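PDB 1IIC: PEPTIDE N-myristoyltransferase from Saccharomyces cerevisiae, which catalyses the transfer of myristate from myristoyl-CoA to the N-terminal glycine of protein and peptide substrates. Local coordinates for residues 191-196 against 211-216; 259-264 against 291-296; 373-378 against 407-412. One frame throughout, in Å; residues are numbered along the deposited sequence.

Interaction 1: residues 191-196 against 211-216; sequences LNWKKL and EDMIAE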
loop_
_atom_site.group_PDB
_atom_site.type_symbol
_atom_site.label_atom_id
_atom_site.label_comp_id
_atom_site.label_asym_id
_atom_site.label_seq_id
_atom_site.Cartn_x
_atom_site.Cartn_y
_atom_site.Cartn_z
ATOM N N LEU A 191 2.562 -18.813 4.795
ATOM C CA LEU A 191 2.390 -19.685 3.642
ATOM C C LEU A 191 3.465 -20.764 3.722
ATOM O O LEU A 191 3.233 -21.929 3.397
ATOM C CB LEU A 191 2.537 -18.870 2.348
ATOM C CG LEU A 191 1.528 -17.728 2.175
ATOM C CD1 LEU A 191 1.816 -16.937 0.907
ATOM C CD2 LEU A 191 0.107 -18.314 2.133
ATOM N N ASN A 192 4.647 -20.356 4.158
ATOM C CA ASN A 192 5.768 -21.265 4.316
ATOM C C ASN A 192 6.192 -21.171 5.783
ATOM O O ASN A 192 7.207 -20.552 6.103
ATOM C CB ASN A 192 6.912 -20.818 3.417
ATOM C CG ASN A 192 7.945 -21.895 3.226
ATOM O OD1 ASN A 192 8.311 -22.592 4.173
ATOM N ND2 ASN A 192 8.428 -22.040 1.996
ATOM N N TRP A 193 5.421 -21.785 6.678
ATOM C CA TRP A 193 5.735 -21.698 8.104
ATOM C C TRP A 193 7.156 -22.071 8.478
ATOM O O TRP A 193 7.871 -21.271 9.082
ATOM C CB TRP A 193 4.793 -22.554 8.954
ATOM C CG TRP A 193 4.943 -22.235 10.422
ATOM C CD1 TRP A 193 4.301 -21.245 11.109
ATOM C CD2 TRP A 193 5.862 -22.831 11.352
ATOM N NE1 TRP A 193 4.763 -21.183 12.399
ATOM C CE2 TRP A 193 5.721 -22.145 12.578
ATOM C CE3 TRP A 193 6.794 -23.877 11.265
ATOM C CZ2 TRP A 193 6.474 -22.470 13.716
ATOM C CZ3 TRP A 193 7.548 -24.200 12.401
ATOM C CH2 TRP A 193 7.380 -23.498 13.607
ATOM N N LYS A 194 7.564 -23.288 8.139
ATOM C CA LYS A 194 8.899 -23.754 8.487
ATOM C C LYS A 194 9.990 -22.728 8.196
ATOM O O LYS A 194 10.841 -22.481 9.037
ATOM C CB LYS A 194 9.203 -25.074 7.778
ATOM C CG LYS A 194 10.431 -25.783 8.333
ATOM C CD LYS A 194 10.628 -27.160 7.706
ATOM C CE LYS A 194 11.842 -27.860 8.298
ATOM N NZ LYS A 194 11.709 -28.023 9.774
ATOM N N LYS A 195 9.961 -22.121 7.013
ATOM C CA LYS A 195 10.964 -21.118 6.655
ATOM C C LYS A 195 10.805 -19.822 7.445
ATOM O O LYS A 195 11.796 -19.211 7.834
ATOM C CB LYS A 195 10.907 -20.808 5.157
ATOM C CG LYS A 195 11.836 -19.686 4.704
ATOM C CD LYS A 195 11.703 -19.429 3.206
ATOM C CE LYS A 195 12.616 -18.313 2.738
ATOM N NZ LYS A 195 12.497 -18.026 1.261
ATOM N N LEU A 196 9.568 -19.383 7.664
ATOM C CA LEU A 196 9.341 -18.158 8.430
ATOM C C LEU A 196 9.939 -18.318 9.825
ATOM O O LEU A 196 10.558 -17.399 10.367
ATOM C CB LEU A 196 7.840 -17.866 8.563
ATOM C CG LEU A 196 7.123 -17.362 7.310
ATOM C CD1 LEU A 196 5.621 -17.251 7.583
ATOM C CD2 LEU A 196 7.694 -16.002 6.906
ATOM N N GLU A 211 5.582 -29.377 14.056
ATOM C CA GLU A 211 4.701 -30.163 13.210
ATOM C C GLU A 211 3.263 -29.669 13.295
ATOM O O GLU A 211 2.541 -29.709 12.304
ATOM C CB GLU A 211 4.772 -31.639 13.602
ATOM C CG GLU A 211 6.170 -32.240 13.480
ATOM C CD GLU A 211 6.177 -33.749 13.644
ATOM O OE1 GLU A 211 5.393 -34.425 12.933
ATOM O OE2 GLU A 211 6.964 -34.257 14.475
ATOM N N ASP A 212 2.847 -29.208 14.474
ATOM C CA ASP A 212 1.488 -28.691 14.659
ATOM C C ASP A 212 1.288 -27.548 13.694
ATOM O O ASP A 212 0.336 -27.520 12.921
ATOM C CB ASP A 212 1.272 -28.104 16.060
ATOM C CG ASP A 212 1.482 -29.102 17.156
ATOM O OD1 ASP A 212 1.146 -30.292 16.962
ATOM O OD2 ASP A 212 1.971 -28.691 18.227
ATOM N N MET A 213 2.216 -26.604 13.781
ATOM C CA MET A 213 2.226 -25.384 12.991
ATOM C C MET A 213 2.230 -25.607 11.488
ATOM O O MET A 213 1.449 -24.997 10.762
ATOM C CB MET A 213 3.433 -24.547 13.405
ATOM C CG MET A 213 3.554 -24.381 14.921
ATOM S SD MET A 213 2.106 -23.595 15.693
ATOM C CE MET A 213 2.382 -21.878 15.230
ATOM N N ILE A 214 3.115 -26.475 11.022
ATOM C CA ILE A 214 3.210 -26.777 9.603
ATOM C C ILE A 214 1.891 -27.334 9.073
ATOM O O ILE A 214 1.396 -26.895 8.036
ATOM C CB ILE A 214 4.345 -27.786 9.350
ATOM C CG1 ILE A 214 5.693 -27.130 9.683
ATOM C CG2 ILE A 214 4.308 -28.273 7.913
ATOM C CD1 ILE A 214 6.888 -28.073 9.605
ATOM N N ALA A 215 1.315 -28.296 9.787
ATOM C CA ALA A 215 0.054 -28.897 9.368
ATOM C C ALA A 215 -1.071 -27.864 9.435
ATOM O O ALA A 215 -1.927 -27.790 8.549
ATOM C CB ALA A 215 -0.279 -30.089 10.265
ATOM N N GLU A 216 -1.050 -27.071 10.501
ATOM C CA GLU A 216 -2.048 -26.037 10.733
ATOM C C GLU A 216 -2.066 -25.020 9.599
ATOM O O GLU A 216 -3.129 -24.552 9.192
ATOM C CB GLU A 216 -1.755 -25.330 12.061
ATOM C CG GLU A 216 -2.589 -24.075 12.334
ATOM C CD GLU A 216 -4.085 -24.352 12.438
ATOM O OE1 GLU A 216 -4.464 -25.524 12.654
ATOM O OE2 GLU A 216 -4.882 -23.391 12.317
#
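Met213 lays its side chain across one face of the Trp193 indole, and tracing it outward shows how a flexible thioether follows a flat ring. CB sits nearly over the centre of the six-membered ring in a CH-pi contact, 3.6 Å from the ring centroid. CG comes next, 3.7 Å from Trp193 CZ2. The chain then bends, and SD takes an oblique Met-aromatic position, 5.4 Å from the centroid of the five-membered ring. A second bend (chi3 -76°) carries the methyl back, leaving Met213 CE 3.8 Å from Trp193 NE1. Ile214 adds its CG1 at 3.8 Å from Trp193 CE3, while its CD1 reaches the aliphatic start of Lys194. The indole is presented to helix 210-217 because CG of Trp193 lies anti to the backbone N (chi1 -168°) at the start of helix 193-198. Asn192 is the N-cap there, its OD1 accepting a weak bond from Lys195 N, and Tyr197, one turn on, stacks on Trp193. Without the indole, as with an alanine here, Met213 and Ile214 would probably lose their shared surface and a gap would open between the two short helices. The contact is held by dispersion and CH-pi attraction rather than polar pairing; the price is an indole N-H, NE1, that is buried beneath the methionine with no acceptor in the model.

Interaction 2: residues 259-264 against 291-296; sequences EEFEHN and TDFFSF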
loop_
_atom_site.group_PDB
_atom_site.type_symbol
_atom_site.label_atom_id
_atom_site.label_comp_id
_atom_site.label_asym_id
_atom_site.label_seq_id
_atom_site.Cartn_x
_atom_site.Cartn_y
_atom_site.Cartn_z
ATOM N N GLU A 259 -7.192 3.530 -17.925
ATOM C CA GLU A 259 -5.775 3.489 -18.243
ATOM C C GLU A 259 -4.954 3.174 -16.994
ATOM O O GLU A 259 -4.148 2.251 -16.994
ATOM C CB GLU A 259 -5.353 4.828 -18.845
ATOM C CG GLU A 259 -3.888 4.934 -19.165
ATOM C CD GLU A 259 -3.552 6.265 -19.802
ATOM O OE1 GLU A 259 -4.112 7.292 -19.348
ATOM O OE2 GLU A 259 -2.730 6.284 -20.745
ATOM N N GLU A 260 -5.168 3.943 -15.933
ATOM C CA GLU A 260 -4.449 3.717 -14.681
ATOM C C GLU A 260 -4.727 2.307 -14.198
ATOM O O GLU A 260 -3.819 1.584 -13.815
ATOM C CB GLU A 260 -4.901 4.714 -13.614
ATOM C CG GLU A 260 -4.537 6.140 -13.952
ATOM C CD GLU A 260 -5.156 7.154 -13.011
ATOM O OE1 GLU A 260 -4.742 8.332 -13.057
ATOM O OE2 GLU A 260 -6.057 6.781 -12.235
ATOM N N PHE A 261 -5.995 1.917 -14.240
ATOM C CA PHE A 261 -6.396 0.592 -13.792
ATOM C C PHE A 261 -5.639 -0.499 -14.521
ATOM O O PHE A 261 -5.114 -1.427 -13.901
ATOM C CB PHE A 261 -7.893 0.381 -14.001
ATOM C CG PHE A 261 -8.402 -0.906 -13.418
ATOM C CD1 PHE A 261 -8.881 -0.952 -12.110
ATOM C CD2 PHE A 261 -8.348 -2.087 -14.154
ATOM C CE1 PHE A 261 -9.296 -2.163 -11.542
ATOM C CE2 PHE A 261 -8.758 -3.299 -13.594
ATOM C CZ PHE A 261 -9.230 -3.337 -12.288
ATOM N N GLU A 262 -5.581 -0.396 -15.842
ATOM C CA GLU A 262 -4.888 -1.402 -16.633
ATOM C C GLU A 262 -3.388 -1.429 -16.347
ATOM O O GLU A 262 -2.784 -2.494 -16.228
ATOM C CB GLU A 262 -5.141 -1.158 -18.124
ATOM C CG GLU A 262 -4.434 -2.142 -19.014
ATOM C CD GLU A 262 -5.002 -2.164 -20.421
ATOM O OE1 GLU A 262 -4.428 -2.870 -21.279
ATOM O OE2 GLU A 262 -6.022 -1.480 -20.664
ATOM N N HIS A 263 -2.776 -0.259 -16.236
ATOM C CA HIS A 263 -1.348 -0.217 -15.945
ATOM C C HIS A 263 -1.059 -0.848 -14.582
ATOM O O HIS A 263 -0.064 -1.552 -14.393
ATOM C CB HIS A 263 -0.837 1.222 -15.922
ATOM C CG HIS A 263 0.538 1.347 -15.345
ATOM N ND1 HIS A 263 1.678 1.083 -16.074
ATOM C CD2 HIS A 263 0.949 1.587 -14.077
ATOM C CE1 HIS A 263 2.733 1.151 -15.280
ATOM N NE2 HIS A 263 2.316 1.454 -14.063
ATOM N N ASN A 264 -1.951 -0.595 -13.637
ATOM C CA ASN A 264 -1.778 -1.080 -12.278
ATOM C C ASN A 264 -2.037 -2.567 -12.061
ATOM O O ASN A 264 -1.462 -3.172 -11.156
ATOM C CB ASN A 264 -2.672 -0.269 -11.346
ATOM C CG ASN A 264 -2.107 -0.161 -9.951
ATOM O OD1 ASN A 264 -2.840 -0.232 -8.968
ATOM N ND2 ASN A 264 -0.796 0.022 -9.855
ATOM N N THR A 291 -17.365 -12.010 -12.559
ATOM C CA THR A 291 -17.990 -11.758 -11.272
ATOM C C THR A 291 -17.037 -11.554 -10.091
ATOM O O THR A 291 -17.475 -11.146 -9.023
ATOM C CB THR A 291 -18.935 -12.918 -10.922
ATOM O OG1 THR A 291 -18.193 -14.146 -10.927
ATOM C CG2 THR A 291 -20.071 -13.013 -11.945
ATOM N N ASP A 292 -15.750 -11.840 -10.275
ATOM C CA ASP A 292 -14.776 -11.690 -9.197
ATOM C C ASP A 292 -13.429 -11.184 -9.694
ATOM O O ASP A 292 -13.064 -11.365 -10.852
ATOM C CB ASP A 292 -14.562 -13.025 -8.461
ATOM C CG ASP A 292 -15.849 -13.594 -7.900
ATOM O OD1 ASP A 292 -16.519 -14.369 -8.616
ATOM O OD2 ASP A 292 -16.199 -13.250 -6.754
ATOM N N PHE A 293 -12.687 -10.556 -8.798
ATOM C CA PHE A 293 -11.393 -10.001 -9.140
ATOM C C PHE A 293 -10.589 -9.799 -7.872
ATOM O O PHE A 293 -11.117 -9.327 -6.873
ATOM C CB PHE A 293 -11.585 -8.658 -9.857
ATOM C CG PHE A 293 -10.388 -7.748 -9.800
ATOM C CD1 PHE A 293 -10.402 -6.610 -8.997
ATOM C CD2 PHE A 293 -9.246 -8.025 -10.540
ATOM C CE1 PHE A 293 -9.298 -5.765 -8.933
ATOM C CE2 PHE A 293 -8.135 -7.185 -10.482
ATOM C CZ PHE A 293 -8.161 -6.053 -9.675
ATOM N N PHE A 294 -9.325 -10.199 -7.902
ATOM C CA PHE A 294 -8.466 -9.993 -6.757
ATOM C C PHE A 294 -7.019 -9.949 -7.202
ATOM O O PHE A 294 -6.641 -10.547 -8.210
ATOM C CB PHE A 294 -8.691 -11.065 -5.676
ATOM C CG PHE A 294 -8.259 -12.444 -6.066
ATOM C CD1 PHE A 294 -9.202 -13.432 -6.327
ATOM C CD2 PHE A 294 -6.907 -12.777 -6.127
ATOM C CE1 PHE A 294 -8.807 -14.726 -6.636
ATOM C CE2 PHE A 294 -6.504 -14.073 -6.437
ATOM C CZ PHE A 294 -7.454 -15.046 -6.690
ATOM N N SER A 295 -6.204 -9.226 -6.449
ATOM C CA SER A 295 -4.805 -9.100 -6.803
ATOM C C SER A 295 -3.925 -9.004 -5.578
ATOM O O SER A 295 -4.400 -8.743 -4.478
ATOM C CB SER A 295 -4.601 -7.844 -7.653
ATOM O OG SER A 295 -4.964 -6.693 -6.910
ATOM N N PHE A 296 -2.639 -9.247 -5.780
ATOM C CA PHE A 296 -1.663 -9.128 -4.718
ATOM C C PHE A 296 -0.348 -8.786 -5.401
ATOM O O PHE A 296 -0.180 -9.070 -6.589
ATOM C CB PHE A 296 -1.559 -10.421 -3.895
ATOM C CG PHE A 296 -1.127 -11.642 -4.681
ATOM C CD1 PHE A 296 0.221 -11.903 -4.916
ATOM C CD2 PHE A 296 -2.073 -12.565 -5.130
ATOM C CE1 PHE A 296 0.625 -13.073 -5.586
ATOM C CE2 PHE A 296 -1.684 -13.738 -5.802
ATOM C CZ PHE A 296 -0.335 -13.993 -6.029
#
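Beside Phe293, the strand residue that meets Phe261 of the helix, Asp292 offers a carboxylate oxygen gripped by two groups. Its OD1 accepts from Thr291 OG1 at 2.9 Å, the hydroxyl approaching from above the carboxylate plane, and also forms a salt bridge with Arg343 of helix 334-357. With OD2 bonded to Thr322, the buried carboxylate is satisfied at both oxygens, and the arginine would probably favour its charged form. The next residue along the strand serves the other side of the sheet: Phe293 points toward helix 258-265, where Phe261 comes to it from the opposite direction. The two rings touch through their far carbons, Phe261 CZ lying 3.9 Å from Phe293 CZ and 4.1 Å from Phe293 CE1. Their planes are inclined at 47°, an oblique meeting with centroids 5.7 Å apart. On the helix, a first torsion anti to the backbone N (chi1 -173°) swings the Phe261 ring out so that CZ can span the distance to the strand. Phe265, one turn further on, meets both rings and stands edge-to-face to Phe293, while Val239 of helix 236-247 also touches both. Phe294 returns to the side of Asp292, against helix 334-357, and such a sheet with helices on both faces, its strand residues directed to one layer and then the other, is consistent with the acetyltransferase-like fold of the C-terminal half of N-myristoyltransferases.

Interaction 3: residues 373-378 against 407-412; sequences LFLDDL and NSNDIK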
loop_
_atom_site.group_PDB
_atom_site.type_symbol
_atom_site.label_atom_id
_atom_site.label_comp_id
_atom_site.label_asym_id
_atom_site.label_seq_id
_atom_site.Cartn_x
_atom_site.Cartn_y
_atom_site.Cartn_z
ATOM N N LEU A 373 -13.845 -9.795 7.152
ATOM C CA LEU A 373 -14.804 -10.879 6.957
ATOM C C LEU A 373 -14.063 -12.194 6.756
ATOM O O LEU A 373 -14.607 -13.260 7.057
ATOM C CB LEU A 373 -15.714 -10.623 5.742
ATOM C CG LEU A 373 -16.710 -9.460 5.893
ATOM C CD1 LEU A 373 -17.494 -9.245 4.611
ATOM C CD2 LEU A 373 -17.631 -9.744 7.044
ATOM N N PHE A 374 -12.827 -12.119 6.256
ATOM C CA PHE A 374 -12.030 -13.322 6.010
ATOM C C PHE A 374 -10.719 -13.465 6.789
ATOM O O PHE A 374 -10.234 -14.574 6.981
ATOM C CB PHE A 374 -11.730 -13.456 4.510
ATOM C CG PHE A 374 -10.896 -12.332 3.942
ATOM C CD1 PHE A 374 -9.530 -12.260 4.193
ATOM C CD2 PHE A 374 -11.479 -11.363 3.127
ATOM C CE1 PHE A 374 -8.757 -11.248 3.641
ATOM C CE2 PHE A 374 -10.713 -10.342 2.567
ATOM C CZ PHE A 374 -9.345 -10.285 2.825
ATOM N N LEU A 375 -10.150 -12.353 7.238
ATOM C CA LEU A 375 -8.878 -12.382 7.947
ATOM C C LEU A 375 -8.680 -13.523 8.957
ATOM O O LEU A 375 -7.774 -14.339 8.788
ATOM C CB LEU A 375 -8.629 -11.018 8.608
ATOM C CG LEU A 375 -7.576 -10.046 8.023
ATOM C CD1 LEU A 375 -7.259 -10.344 6.574
ATOM C CD2 LEU A 375 -8.072 -8.597 8.193
ATOM N N ASP A 376 -9.511 -13.596 9.993
ATOM C CA ASP A 376 -9.358 -14.655 11.004
ATOM C C ASP A 376 -9.611 -16.077 10.491
ATOM O O ASP A 376 -8.861 -17.005 10.805
ATOM C CB ASP A 376 -10.278 -14.403 12.202
ATOM C CG ASP A 376 -9.912 -13.144 12.968
ATOM O OD1 ASP A 376 -8.711 -12.950 13.273
ATOM O OD2 ASP A 376 -10.839 -12.356 13.268
ATOM N N ASP A 377 -10.669 -16.249 9.711
ATOM C CA ASP A 377 -10.993 -17.563 9.184
ATOM C C ASP A 377 -9.905 -18.127 8.281
ATOM O O ASP A 377 -9.714 -19.341 8.214
ATOM C CB ASP A 377 -12.314 -17.512 8.424
ATOM C CG ASP A 377 -13.479 -17.158 9.321
ATOM O OD1 ASP A 377 -13.368 -17.371 10.549
ATOM O OD2 ASP A 377 -14.512 -16.676 8.807
ATOM N N LEU A 378 -9.183 -17.245 7.599
ATOM C CA LEU A 378 -8.136 -17.682 6.689
ATOM C C LEU A 378 -6.765 -17.670 7.344
ATOM O O LEU A 378 -5.736 -17.784 6.679
ATOM C CB LEU A 378 -8.161 -16.822 5.421
ATOM C CG LEU A 378 -9.443 -17.030 4.609
ATOM C CD1 LEU A 378 -9.385 -16.220 3.313
ATOM C CD2 LEU A 378 -9.601 -18.525 4.294
ATOM N N ASN A 407 -8.074 -3.436 19.525
ATOM C CA ASN A 407 -7.233 -3.803 18.395
ATOM C C ASN A 407 -7.582 -5.102 17.690
ATOM O O ASN A 407 -6.853 -5.524 16.805
ATOM C CB ASN A 407 -5.762 -3.845 18.808
ATOM C CG ASN A 407 -5.238 -2.492 19.214
ATOM O OD1 ASN A 407 -5.556 -1.484 18.586
ATOM N ND2 ASN A 407 -4.420 -2.458 20.258
ATOM N N SER A 408 -8.675 -5.751 18.074
ATOM C CA SER A 408 -9.062 -6.990 17.397
ATOM C C SER A 408 -9.841 -6.581 16.145
ATOM O O SER A 408 -10.259 -5.429 16.027
ATOM C CB SER A 408 -9.924 -7.873 18.315
ATOM O OG SER A 408 -11.178 -7.279 18.603
ATOM N N ASN A 409 -10.039 -7.507 15.210
ATOM C CA ASN A 409 -10.753 -7.184 13.965
ATOM C C ASN A 409 -12.244 -6.909 14.165
ATOM O O ASN A 409 -12.954 -7.710 14.788
ATOM C CB ASN A 409 -10.599 -8.316 12.942
ATOM C CG ASN A 409 -9.154 -8.534 12.501
ATOM O OD1 ASN A 409 -8.356 -7.601 12.441
ATOM N ND2 ASN A 409 -8.825 -9.777 12.161
ATOM N N ASP A 410 -12.730 -5.784 13.647
ATOM C CA ASP A 410 -14.155 -5.491 13.781
ATOM C C ASP A 410 -14.849 -6.148 12.597
ATOM O O ASP A 410 -14.942 -5.575 11.508
ATOM C CB ASP A 410 -14.431 -3.984 13.770
ATOM C CG ASP A 410 -15.907 -3.660 14.010
ATOM O OD1 ASP A 410 -16.778 -4.404 13.509
ATOM O OD2 ASP A 410 -16.201 -2.656 14.693
ATOM N N ILE A 411 -15.337 -7.360 12.810
ATOM C CA ILE A 411 -16.000 -8.089 11.743
ATOM C C ILE A 411 -17.401 -7.621 11.350
ATOM O O ILE A 411 -17.919 -8.033 10.311
ATOM C CB ILE A 411 -16.048 -9.608 12.059
ATOM C CG1 ILE A 411 -16.675 -9.864 13.430
ATOM C CG2 ILE A 411 -14.637 -10.175 12.067
ATOM C CD1 ILE A 411 -18.137 -9.494 13.547
ATOM N N LYS A 412 -18.025 -6.758 12.149
ATOM C CA LYS A 412 -19.369 -6.328 11.787
ATOM C C LYS A 412 -19.451 -5.017 11.008
ATOM O O LYS A 412 -20.360 -4.843 10.201
ATOM C CB LYS A 412 -20.270 -6.271 13.024
ATOM C CG LYS A 412 -20.099 -5.070 13.916
ATOM C CD LYS A 412 -20.911 -5.214 15.199
ATOM C CE LYS A 412 -20.363 -6.326 16.085
ATOM N NZ LYS A 412 -21.008 -6.297 17.443
HETATM O O HOH W 1 -11.406 -11.342 10.932
HETATM O O HOH W 2 -6.439 -11.343 12.026
HETATM O O HOH W 3 -8.870 -10.525 15.680
#
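Matching first torsions bring Asp376 and Asn409 opposite each other across two loops: in each, CG lies anti to the carbonyl carbon and beside the backbone N, with chi1 -65° in the aspartate and -63° in the asparagine. The side chains approach from opposite directions, and carboxylate and amide planes end 30° apart. A weak hydrogen bond runs directly from Asn409 ND2 to Asp376 OD2 at 3.5 Å. Water does much of the joining. One molecule accepts from Asn409 ND2 and from Asp376 N, the latter at 3.1 Å, and gives a weak bond to Asp376 OD2. A second bridges the side chains directly, accepting from Asn409 ND2 at 2.9 Å while donating to Asp376 OD1 at 3.0 Å. The third accepts from the backbone N of Asn409 and gives a weak bond to that same OD1. Just beyond Asn409 the chain folds into an Asx turn, in which Asp410 OD1 accepts from Lys412 N at 3.0 Å; this oxygen also takes the N-H of Arg413. The turn lies in the loop that follows strand 394-395, whereas Asp376 belongs to the connection between strands 362-366 and 381-392. Asp410 O is bonded to Thr372 OG1, a further tie between the two loops. The leucines add van der Waals contacts to polar atoms: Leu375 CB lies 3.8 Å from Asn409 ND2, and CD2 of Leu373 rests 3.7 Å from Ile411 O, while Leu373 also touches helix 334-357.

Taken in chain order, interactions 1, 2 and 3 close one after another without interleaving. The centres of interactions 1 and 2 stand about 31 Å apart. Those of interactions 2 and 3 are about 24 Å apart, and those of interactions 1 and 3 about 21 Å; none touches another. What they share is the nine-stranded mixed sheet: residues 191-196 follow strand 182-190, residues 291-296 lie on strand 290-303, and residues 373-378 link strands 362-366 and 381-392. Helix 334-357 is a second common element, touched by Leu191, Phe294 and Leu373. Interaction 2, which is buried, packs a helix on the sheet itself, while interactions 1 and 3 tie together helices and loops beyond its strands, interaction 1 lying farthest from the chain's centre.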